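Local atomic coordinates of uncharacterized protein (Novosphingobium aromaticivorans, PDB entry 3M7A), a protein that is of unknown function but belongs to the DUF192 family and is probably exported as a lipoprotein. Residues Ala11-Pro16 against Val35-Leu40; Phe53-Gly58 against Asn79-Leu84; Asp71-Trp76 against Leu110-Pro115; Ile86-Leu91 against Gly114-Val119. One frame throughout, in Å; residues are numbered along the deposited sequence. Where two conformers were deposited one is given.

Interaction 1. Residues Ala11-Pro16 against Val35-Leu40; sequences APAVHP and VFRSEL
The guanidinium of R37 donates through NH2 to the carbonyl oxygen of A11 at 2.8 Å. The acceptor lies near the guanidinium plane, while the donor stands tilted by 35° from the carbonyl plane. To get there the R37 chain is bent at chi2 and chi3, bringing NH2 up to A11 and alongside A13. The other terminal nitrogen, NH1, bonds to the carbonyls of A7 and A10, so one arginine gathers backbone oxygens from within helix 6-9 (A7) and from just after it (A10, A11). Residues 13-14 and 32-41 are both antiparallel partners of strand 21-29 in the mixed sheet. With H15 CA and E39 CA 6.9 Å apart, no backbone-to-backbone bond joins the two segments; the side chains of R37, H15 and E39 span the gap. Further along, the H15 imidazole stacks on the E39 carboxylate, the two planes only 13° apart. The nearest atoms are H15 CD2 and E39 CD, at 3.3 Å, off-centre on the ring, and P16 CD covers the opposite face. H15 ND1 accepts from V17 N, which fixes the ring's rotation, while E39 OE1 takes a hydrogen bond from S18 OG and a salt bridge from R54. With an alanine at H15 the carboxylate of E39 would probably lose the flat cover over its plane, and V17 N its side-chain acceptor.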
# COMPACT_ATOMS: atom_id res chain seq x y z
N ALA A 11 0.98 18.72 1.06
CA ALA A 11 -0.38 18.58 1.56
C ALA A 11 -1.14 17.45 0.84
O ALA A 11 -0.82 17.11 -0.30
CB ALA A 11 -1.14 19.88 1.37
N PRO A 12 -2.14 16.89 1.51
CA PRO A 12 -2.99 15.94 0.80
C PRO A 12 -3.58 16.55 -0.48
O PRO A 12 -3.79 17.77 -0.58
CB PRO A 12 -4.08 15.60 1.81
CG PRO A 12 -3.39 15.81 3.14
CD PRO A 12 -2.55 17.03 2.93
N ALA A 13 -3.85 15.70 -1.46
CA ALA A 13 -4.41 16.10 -2.74
C ALA A 13 -5.55 15.16 -3.08
O ALA A 13 -5.98 14.38 -2.24
CB ALA A 13 -3.32 16.07 -3.81
N VAL A 14 -6.08 15.28 -4.29
CA VAL A 14 -7.18 14.44 -4.76
C VAL A 14 -6.79 13.81 -6.09
O VAL A 14 -6.31 14.48 -7.00
CB VAL A 14 -8.50 15.24 -4.91
CG1 VAL A 14 -9.63 14.33 -5.34
CG2 VAL A 14 -8.84 15.98 -3.61
N HIS A 15 -7.00 12.50 -6.21
CA HIS A 15 -6.62 11.77 -7.41
C HIS A 15 -7.60 12.05 -8.56
O HIS A 15 -8.81 11.99 -8.36
CB HIS A 15 -6.59 10.28 -7.10
CG HIS A 15 -5.85 9.48 -8.11
ND1 HIS A 15 -6.40 9.07 -9.30
CD2 HIS A 15 -4.57 9.05 -8.11
CE1 HIS A 15 -5.48 8.39 -9.98
NE2 HIS A 15 -4.36 8.38 -9.28
N PRO A 16 -7.08 12.32 -9.76
CA PRO A 16 -7.97 12.74 -10.84
C PRO A 16 -8.83 11.64 -11.45
O PRO A 16 -9.82 11.95 -12.14
CB PRO A 16 -7.01 13.35 -11.88
CG PRO A 16 -5.72 12.61 -11.65
CD PRO A 16 -5.66 12.48 -10.14
N VAL A 35 8.82 6.89 0.91
CA VAL A 35 7.64 7.74 0.90
C VAL A 35 6.80 7.46 -0.34
O VAL A 35 7.33 7.43 -1.45
CB VAL A 35 8.04 9.26 0.87
CG1 VAL A 35 6.79 10.13 0.94
CG2 VAL A 35 8.98 9.58 2.01
N PHE A 36 5.50 7.24 -0.15
CA PHE A 36 4.55 6.97 -1.23
C PHE A 36 3.39 7.94 -1.13
O PHE A 36 2.73 7.99 -0.10
CB PHE A 36 4.06 5.53 -1.17
CG PHE A 36 5.18 4.54 -1.20
CD1 PHE A 36 5.74 4.15 -2.40
CD2 PHE A 36 5.72 4.02 -0.03
CE1 PHE A 36 6.79 3.24 -2.44
CE2 PHE A 36 6.78 3.13 -0.05
CZ PHE A 36 7.31 2.72 -1.26
N ARG A 37 3.09 8.65 -2.21
CA ARG A 37 1.86 9.43 -2.30
C ARG A 37 0.73 8.45 -2.63
O ARG A 37 0.69 7.91 -3.73
CB ARG A 37 1.96 10.49 -3.40
CG ARG A 37 3.05 11.51 -3.27
CD ARG A 37 2.83 12.44 -2.18
NE ARG A 37 1.58 13.21 -2.30
CZ ARG A 37 1.17 14.11 -1.42
NH1 ARG A 37 1.90 14.36 -0.31
NH2 ARG A 37 0.01 14.74 -1.61
N SER A 38 -0.14 8.22 -1.66
CA SER A 38 -1.06 7.09 -1.72
C SER A 38 -2.52 7.51 -1.72
O SER A 38 -2.97 8.24 -0.86
CB SER A 38 -0.78 6.19 -0.51
OG SER A 38 0.56 5.75 -0.51
N GLU A 39 -3.27 6.99 -2.68
CA GLU A 39 -4.72 7.09 -2.64
C GLU A 39 -5.24 6.37 -1.39
O GLU A 39 -4.79 5.25 -1.12
CB GLU A 39 -5.31 6.42 -3.87
CG GLU A 39 -5.17 7.25 -5.14
CD GLU A 39 -5.52 6.41 -6.35
OE1 GLU A 39 -6.73 6.36 -6.68
OE2 GLU A 39 -4.63 5.72 -6.92
N LEU A 40 -6.23 6.95 -0.72
CA LEU A 40 -6.75 6.41 0.52
C LEU A 40 -8.08 5.73 0.25
O LEU A 40 -9.08 6.40 -0.08
CB LEU A 40 -6.89 7.55 1.54
CG LEU A 40 -7.12 7.18 3.01
CD1 LEU A 40 -7.10 8.45 3.86
CD2 LEU A 40 -8.44 6.42 3.19

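Interaction 2. Residues Phe53-Gly58 against Asn79-Leu84; sequences FRTELG and NTVIPL
Two loops meet at the surface, F53-G58 on its way to strand 61-66 and N79-L84 running into strand 84-89, and F53 N ties them by donating to N79 O at 2.8 Å. F53 and N79 both have positive phi, so the bond joins two left-handed turning points of the chain. Their side chains run alongside each other in the same direction: the ring atoms CE1 and CZ of F53 lie against the N79 amide, with CE1 3.6 Å from N79 CG and the planes 27° apart. One water bridges the next residues, donating a hydrogen bond to R54 O at 2.7 Å and accepting from V81 N at 2.8 Å. R54 O is also approached by V81 CB, at 3.5 Å, while the arginine's own side chain, in the conformer described, turns off to a salt bridge with E39. In this way polar links hold the two loops at one end, and hydrocarbon takes over at the other, where the second loop enters its strand. I82 holds CG1 between its backbone N and carbonyl carbon (chi1 61°), which spreads its branches over the first loop: CG2 rests 3.6 Å from T55 O, and CD1 3.6 Å from L57 CB. Beyond it, L57 and L84 cross at about a right angle, their CD2 methyls 4.1 Å apart.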
# COMPACT_ATOMS: atom_id res chain seq x y z
N PHE A 53 -8.21 -2.12 -12.78
CA PHE A 53 -8.28 -1.40 -14.06
C PHE A 53 -7.17 -0.41 -14.34
O PHE A 53 -7.05 0.06 -15.48
CB PHE A 53 -9.64 -0.72 -14.29
CG PHE A 53 -10.81 -1.60 -14.01
CD1 PHE A 53 -11.02 -2.73 -14.78
CD2 PHE A 53 -11.66 -1.34 -12.96
CE1 PHE A 53 -12.09 -3.58 -14.51
CE2 PHE A 53 -12.73 -2.18 -12.67
CZ PHE A 53 -12.93 -3.31 -13.45
N ARG A 54 -6.35 -0.08 -13.34
CA ARG A 54 -5.27 0.89 -13.52
C ARG A 54 -4.20 0.32 -14.40
O ARG A 54 -3.77 -0.81 -14.19
CB ARG A 54 -4.62 1.23 -12.20
CG ARG A 54 -5.51 1.92 -11.26
CD ARG A 54 -5.95 3.28 -11.74
NE ARG A 54 -6.85 3.85 -10.75
CZ ARG A 54 -6.45 4.47 -9.65
NH1 ARG A 54 -5.16 4.67 -9.43
NH2 ARG A 54 -7.34 4.90 -8.79
N THR A 55 -3.72 1.07 -15.39
CA THR A 55 -2.66 0.58 -16.28
C THR A 55 -1.28 1.14 -15.94
O THR A 55 -0.30 0.72 -16.54
CB THR A 55 -2.98 0.83 -17.74
OG1 THR A 55 -3.21 2.23 -17.91
CG2 THR A 55 -4.25 0.02 -18.13
N GLU A 56 -1.22 2.04 -14.97
CA GLU A 56 0.06 2.60 -14.55
C GLU A 56 0.02 3.09 -13.11
O GLU A 56 -1.02 3.36 -12.56
CB GLU A 56 0.51 3.72 -15.48
CG GLU A 56 -0.33 4.99 -15.36
CD GLU A 56 0.19 6.13 -16.22
OE1 GLU A 56 1.42 6.39 -16.22
OE2 GLU A 56 -0.64 6.77 -16.90
N LEU A 57 1.19 3.13 -12.51
CA LEU A 57 1.42 3.51 -11.12
C LEU A 57 2.90 3.85 -11.01
O LEU A 57 3.76 3.06 -11.43
CB LEU A 57 1.11 2.36 -10.16
CG LEU A 57 1.17 2.69 -8.66
CD1 LEU A 57 0.08 3.64 -8.22
CD2 LEU A 57 1.15 1.38 -7.85
N GLY A 58 3.20 5.00 -10.44
CA GLY A 58 4.59 5.40 -10.25
C GLY A 58 5.21 4.74 -9.02
O GLY A 58 4.50 4.40 -8.10
N ASN A 79 -9.17 -8.27 -12.17
CA ASN A 79 -9.20 -6.97 -12.85
C ASN A 79 -8.01 -6.06 -12.61
O ASN A 79 -8.05 -4.92 -13.02
CB ASN A 79 -10.49 -6.19 -12.52
CG ASN A 79 -11.74 -6.88 -13.02
OD1 ASN A 79 -11.73 -7.48 -14.11
ND2 ASN A 79 -12.81 -6.78 -12.26
N THR A 80 -6.95 -6.58 -12.01
CA THR A 80 -5.75 -5.79 -11.76
C THR A 80 -4.73 -6.14 -12.82
O THR A 80 -4.32 -7.29 -12.98
CB THR A 80 -5.24 -5.98 -10.32
OG1 THR A 80 -6.33 -5.69 -9.42
CG2 THR A 80 -4.04 -5.09 -10.01
N VAL A 81 -4.34 -5.09 -13.54
CA VAL A 81 -3.54 -5.17 -14.76
C VAL A 81 -2.03 -5.10 -14.51
O VAL A 81 -1.23 -5.62 -15.31
CB VAL A 81 -3.94 -3.98 -15.69
CG1 VAL A 81 -3.15 -3.96 -16.98
CG2 VAL A 81 -5.46 -3.99 -15.93
N ILE A 82 -1.65 -4.42 -13.43
CA ILE A 82 -0.26 -4.21 -13.11
C ILE A 82 0.13 -5.06 -11.91
O ILE A 82 -0.69 -5.28 -11.01
CB ILE A 82 0.05 -2.72 -12.85
CG1 ILE A 82 -0.74 -2.15 -11.67
CG2 ILE A 82 -0.22 -1.90 -14.12
CD1 ILE A 82 -0.30 -0.74 -11.23
N PRO A 83 1.37 -5.59 -11.89
CA PRO A 83 1.80 -6.37 -10.74
C PRO A 83 1.99 -5.46 -9.53
O PRO A 83 2.35 -4.28 -9.68
CB PRO A 83 3.11 -7.01 -11.21
CG PRO A 83 3.62 -6.11 -12.23
CD PRO A 83 2.41 -5.52 -12.92
N LEU A 84 1.74 -6.00 -8.35
CA LEU A 84 1.79 -5.21 -7.12
C LEU A 84 2.48 -5.98 -6.02
O LEU A 84 2.42 -7.21 -5.97
CB LEU A 84 0.37 -4.88 -6.64
CG LEU A 84 -0.44 -3.98 -7.54
CD1 LEU A 84 -1.92 -3.92 -7.06
CD2 LEU A 84 0.17 -2.59 -7.65
O HOH W 1 -4.49 -2.59 -12.29

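Interaction 3. Residues Asp71-Trp76 against Leu110-Pro115; sequences DMATFW and LPAAGP
Backbone bonds between F75 and L110 and between A73 and A112 define a short two-stranded antiparallel sheet made of 72-75 and 110-112. F75 and L110 form a hydrogen-bonded pair, F75 N giving to L110 O at 2.9 Å and L110 N to F75 O at 2.8 Å. The next bond, from A112 N to A73 O, is also 2.8 Å long and nearly straight, 172° at the hydrogen. Between these rungs T74 and P111 make a non-hydrogen-bonded pair, a place where the missing N-H of the proline costs the ladder no bond. Weaker CA-H...O contacts supplement the ladder: T74 CA lies 3.5 Å from L110 O, and M72 CA the same distance from G114 O, where the chain turns its corner. Side-chain contacts divide between the two sides. On the side of T74 and P111, P111 CB lies beside the threonine hydroxyl, 4.0 Å from T74 OG1. The selenomethionine M72 stretches out fully, CG anti to the backbone N (chi1 -179°), and in the conformer described its CE methyl makes an apolar contact 4.1 Å from P111 CB. On the other side, L110 CB lies 4.3 Å from F75 CB. That side faces the main body of the protein: F75 and L110 both rest on I86 of strand 84-89, A112 meets F88, and the F75 ring makes an edge-to-face stack with F65 of strand 61-66. N97 of strand 95-102 pins the corner by bonding both P111 O and A113 N.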
# COMPACT_ATOMS: atom_id res chain seq x y z
N ASP A 71 -10.01 -6.00 10.75
CA ASP A 71 -10.21 -7.40 10.47
C ASP A 71 -9.07 -7.91 9.60
O ASP A 71 -8.51 -7.16 8.78
CB ASP A 71 -11.53 -7.55 9.71
CG ASP A 71 -12.77 -7.31 10.60
OD1 ASP A 71 -12.67 -7.28 11.85
OD2 ASP A 71 -13.86 -7.16 10.01
N MSE A 72 -8.74 -9.17 9.73
CA MSE A 72 -7.75 -9.81 8.88
C MSE A 72 -8.18 -9.65 7.41
O MSE A 72 -9.31 -9.98 7.05
CB MSE A 72 -7.67 -11.28 9.25
CG MSE A 72 -6.68 -12.10 8.48
SE MSE A 72 -6.88 -13.96 8.97
CE MSE A 72 -6.17 -14.75 7.33
N ALA A 73 -7.29 -9.15 6.56
CA ALA A 73 -7.59 -8.88 5.15
C ALA A 73 -7.11 -10.02 4.26
O ALA A 73 -6.08 -10.66 4.53
CB ALA A 73 -6.90 -7.61 4.71
N THR A 74 -7.84 -10.25 3.18
CA THR A 74 -7.39 -11.17 2.12
C THR A 74 -7.63 -10.46 0.79
O THR A 74 -8.72 -9.94 0.57
CB THR A 74 -8.14 -12.53 2.16
OG1 THR A 74 -7.88 -13.15 3.42
CG2 THR A 74 -7.66 -13.47 1.06
N PHE A 75 -6.60 -10.41 -0.06
CA PHE A 75 -6.64 -9.67 -1.31
C PHE A 75 -6.62 -10.63 -2.50
O PHE A 75 -6.35 -11.83 -2.36
CB PHE A 75 -5.46 -8.69 -1.37
CG PHE A 75 -5.71 -7.42 -0.63
CD1 PHE A 75 -5.82 -7.39 0.73
CD2 PHE A 75 -5.90 -6.24 -1.31
CE1 PHE A 75 -6.09 -6.23 1.40
CE2 PHE A 75 -6.16 -5.09 -0.65
CZ PHE A 75 -6.27 -5.07 0.71
N TRP A 76 -6.92 -10.11 -3.68
CA TRP A 76 -6.72 -10.83 -4.93
C TRP A 76 -6.48 -9.83 -6.06
O TRP A 76 -6.52 -8.64 -5.84
CB TRP A 76 -7.89 -11.76 -5.27
CG TRP A 76 -9.20 -11.11 -5.61
CD1 TRP A 76 -9.57 -9.81 -5.41
CD2 TRP A 76 -10.34 -11.77 -6.18
NE1 TRP A 76 -10.87 -9.62 -5.81
CE2 TRP A 76 -11.36 -10.81 -6.30
CE3 TRP A 76 -10.58 -13.07 -6.62
CZ2 TRP A 76 -12.63 -11.12 -6.80
CZ3 TRP A 76 -11.83 -13.37 -7.13
CH2 TRP A 76 -12.83 -12.40 -7.23
N LEU A 110 -4.66 -13.78 -1.24
CA LEU A 110 -3.40 -13.28 -0.68
C LEU A 110 -3.73 -12.79 0.72
O LEU A 110 -4.19 -11.67 0.90
CB LEU A 110 -2.87 -12.13 -1.54
CG LEU A 110 -2.68 -12.49 -3.02
CD1 LEU A 110 -2.38 -11.21 -3.78
CD2 LEU A 110 -1.58 -13.57 -3.18
N PRO A 111 -3.51 -13.64 1.72
CA PRO A 111 -3.95 -13.30 3.08
C PRO A 111 -2.93 -12.51 3.88
O PRO A 111 -1.72 -12.75 3.78
CB PRO A 111 -4.14 -14.66 3.73
CG PRO A 111 -3.17 -15.53 3.01
CD PRO A 111 -3.15 -15.06 1.61
N ALA A 112 -3.42 -11.63 4.72
CA ALA A 112 -2.63 -11.01 5.76
C ALA A 112 -2.27 -12.06 6.81
O ALA A 112 -2.98 -13.05 6.98
CB ALA A 112 -3.43 -9.86 6.44
N ALA A 113 -1.22 -11.77 7.58
CA ALA A 113 -0.81 -12.65 8.66
C ALA A 113 -1.79 -12.65 9.82
O ALA A 113 -1.72 -13.54 10.64
CB ALA A 113 0.55 -12.21 9.17
N GLY A 114 -2.67 -11.66 9.90
CA GLY A 114 -3.57 -11.51 11.03
C GLY A 114 -4.37 -10.23 10.91
O GLY A 114 -4.38 -9.61 9.84
N PRO A 115 -5.01 -9.79 12.02
CA PRO A 115 -5.74 -8.52 12.03
C PRO A 115 -4.93 -7.42 11.36
O PRO A 115 -3.77 -7.21 11.67
CB PRO A 115 -5.98 -8.28 13.52
CG PRO A 115 -6.09 -9.68 14.09
CD PRO A 115 -5.10 -10.51 13.31

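Interaction 4. Residues Ile86-Leu91 against Gly114-Val119; sequences IIFVGL and GPTLAV
V119 packs tightest here, its CG1 pressed to 3.4 Å from I86 CG2, closer than methyl groups usually come. Its other methyl, CG2, lies 3.9 Å from F88 CD1, the two side chains running side by side on one face of the sheet; V89 and A118 fill the other face. The backbones are hydrogen-bonded here: V89 N donates to A118 O at 2.8 Å, and V89 O receives two N-H groups, L117 N at 2.9 Å and A118 N at a longer 3.3 Å. L117 and A118 thus both stand opposite V89, a classic beta bulge, which turns L117 CB onto G90 O. Toward the surface the fit is looser. There L91 is modelled in two conformers; in the one described its side chain crosses that of P115, with L91 CD1 3.7 Å from P115 CB and 3.5 Å from P115 O. Between these ends T116 braces the corner of the chain: with OG1 anti to its own carbonyl carbon (chi1 -52°), the hydroxyl reaches back to donate to G114 O at 2.8 Å and probably accepts from A73 N, while CG2 sits at the rim of the F88 ring. A valine in its place would probably leave A73 N and G114 O without their shared partner and the corner less firmly set. Strand 118-123 runs between 84-89 and 61-66, so A118 meets I64 and L66 and V119 meets F65, while strand 95-102 flanks 84-89 on its far side.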
# COMPACT_ATOMS: atom_id res chain seq x y z
N ILE A 86 1.91 -6.21 -2.01
CA ILE A 86 0.84 -5.93 -1.05
C ILE A 86 1.42 -6.06 0.36
O ILE A 86 1.77 -7.14 0.81
CB ILE A 86 -0.38 -6.84 -1.27
CG1 ILE A 86 -0.83 -6.81 -2.75
CG2 ILE A 86 -1.55 -6.40 -0.38
CD1 ILE A 86 -2.12 -7.61 -3.05
N ILE A 87 1.52 -4.91 1.04
CA ILE A 87 2.19 -4.82 2.32
C ILE A 87 1.14 -4.70 3.41
O ILE A 87 0.39 -3.72 3.47
CB ILE A 87 3.11 -3.57 2.31
CG1 ILE A 87 4.15 -3.62 1.17
CG2 ILE A 87 3.75 -3.36 3.69
CD1 ILE A 87 4.83 -2.30 0.86
N PHE A 88 1.04 -5.72 4.25
CA PHE A 88 -0.01 -5.79 5.27
C PHE A 88 0.55 -5.25 6.60
O PHE A 88 1.63 -5.68 7.05
CB PHE A 88 -0.45 -7.23 5.47
CG PHE A 88 -1.04 -7.88 4.26
CD1 PHE A 88 -2.39 -7.74 3.95
CD2 PHE A 88 -0.28 -8.66 3.42
CE1 PHE A 88 -2.94 -8.38 2.87
CE2 PHE A 88 -0.83 -9.28 2.29
CZ PHE A 88 -2.16 -9.15 2.03
N VAL A 89 -0.20 -4.34 7.20
CA VAL A 89 0.25 -3.60 8.37
C VAL A 89 -0.64 -3.97 9.58
O VAL A 89 -1.88 -3.92 9.50
CB VAL A 89 0.20 -2.09 8.10
CG1 VAL A 89 0.64 -1.31 9.35
CG2 VAL A 89 1.02 -1.72 6.87
N GLY A 90 0.00 -4.35 10.68
CA GLY A 90 -0.68 -4.70 11.91
C GLY A 90 -1.03 -3.53 12.80
O GLY A 90 -0.87 -2.36 12.44
N LEU A 91 -1.54 -3.87 13.98
CA LEU A 91 -2.17 -2.90 14.85
C LEU A 91 -1.19 -1.94 15.52
O LEU A 91 -1.61 -0.91 16.02
CB LEU A 91 -3.06 -3.60 15.89
CG LEU A 91 -4.48 -3.95 15.41
CD1 LEU A 91 -4.49 -4.97 14.26
CD2 LEU A 91 -5.35 -4.43 16.58
N GLY A 114 -2.67 -11.66 9.90
CA GLY A 114 -3.57 -11.51 11.03
C GLY A 114 -4.37 -10.23 10.91
O GLY A 114 -4.38 -9.61 9.84
N PRO A 115 -5.01 -9.79 12.02
CA PRO A 115 -5.74 -8.52 12.03
C PRO A 115 -4.93 -7.42 11.36
O PRO A 115 -3.77 -7.21 11.67
CB PRO A 115 -5.98 -8.28 13.52
CG PRO A 115 -6.09 -9.68 14.09
CD PRO A 115 -5.10 -10.51 13.31
N THR A 116 -5.59 -6.78 10.41
CA THR A 116 -4.92 -5.88 9.48
C THR A 116 -5.46 -4.45 9.67
O THR A 116 -6.64 -4.18 9.36
CB THR A 116 -5.19 -6.31 8.05
OG1 THR A 116 -4.86 -7.70 7.90
CG2 THR A 116 -4.37 -5.50 7.05
N LEU A 117 -4.63 -3.56 10.21
CA LEU A 117 -4.97 -2.15 10.38
C LEU A 117 -4.92 -1.40 9.06
O LEU A 117 -5.71 -0.49 8.83
CB LEU A 117 -4.00 -1.55 11.42
CG LEU A 117 -4.21 -0.06 11.67
CD1 LEU A 117 -5.59 0.23 12.30
CD2 LEU A 117 -3.10 0.46 12.59
N ALA A 118 -3.94 -1.72 8.22
CA ALA A 118 -3.77 -1.03 6.94
C ALA A 118 -3.11 -1.96 5.94
O ALA A 118 -2.46 -2.93 6.32
CB ALA A 118 -2.94 0.25 7.12
N VAL A 119 -3.24 -1.64 4.67
CA VAL A 119 -2.54 -2.29 3.59
C VAL A 119 -1.99 -1.21 2.67
O VAL A 119 -2.69 -0.26 2.37
CB VAL A 119 -3.47 -3.23 2.79
CG1 VAL A 119 -2.69 -3.95 1.69
CG2 VAL A 119 -4.14 -4.26 3.74

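From the N terminus, interaction 1 comes first, closing a loop that holds all of strand 21-29 and setting the N-terminal arm against strand 32-41. Interaction 2 opens only after it has closed, yet the two touch through the E39-R54 salt bridge. The loop of interaction 2 encloses segment 71-76, whose partner lies far beyond it, so interactions 2 and 3 cross. Interaction 4 starts within the loop of interaction 3 and ends on the same stretch, sharing G114 and P115 and running on to V119, so the corner there carries the chain from the small sheet into the main one. Interactions 3 and 4 are centred about 7 Å apart, whereas interaction 1 lies across the chain's centre from both.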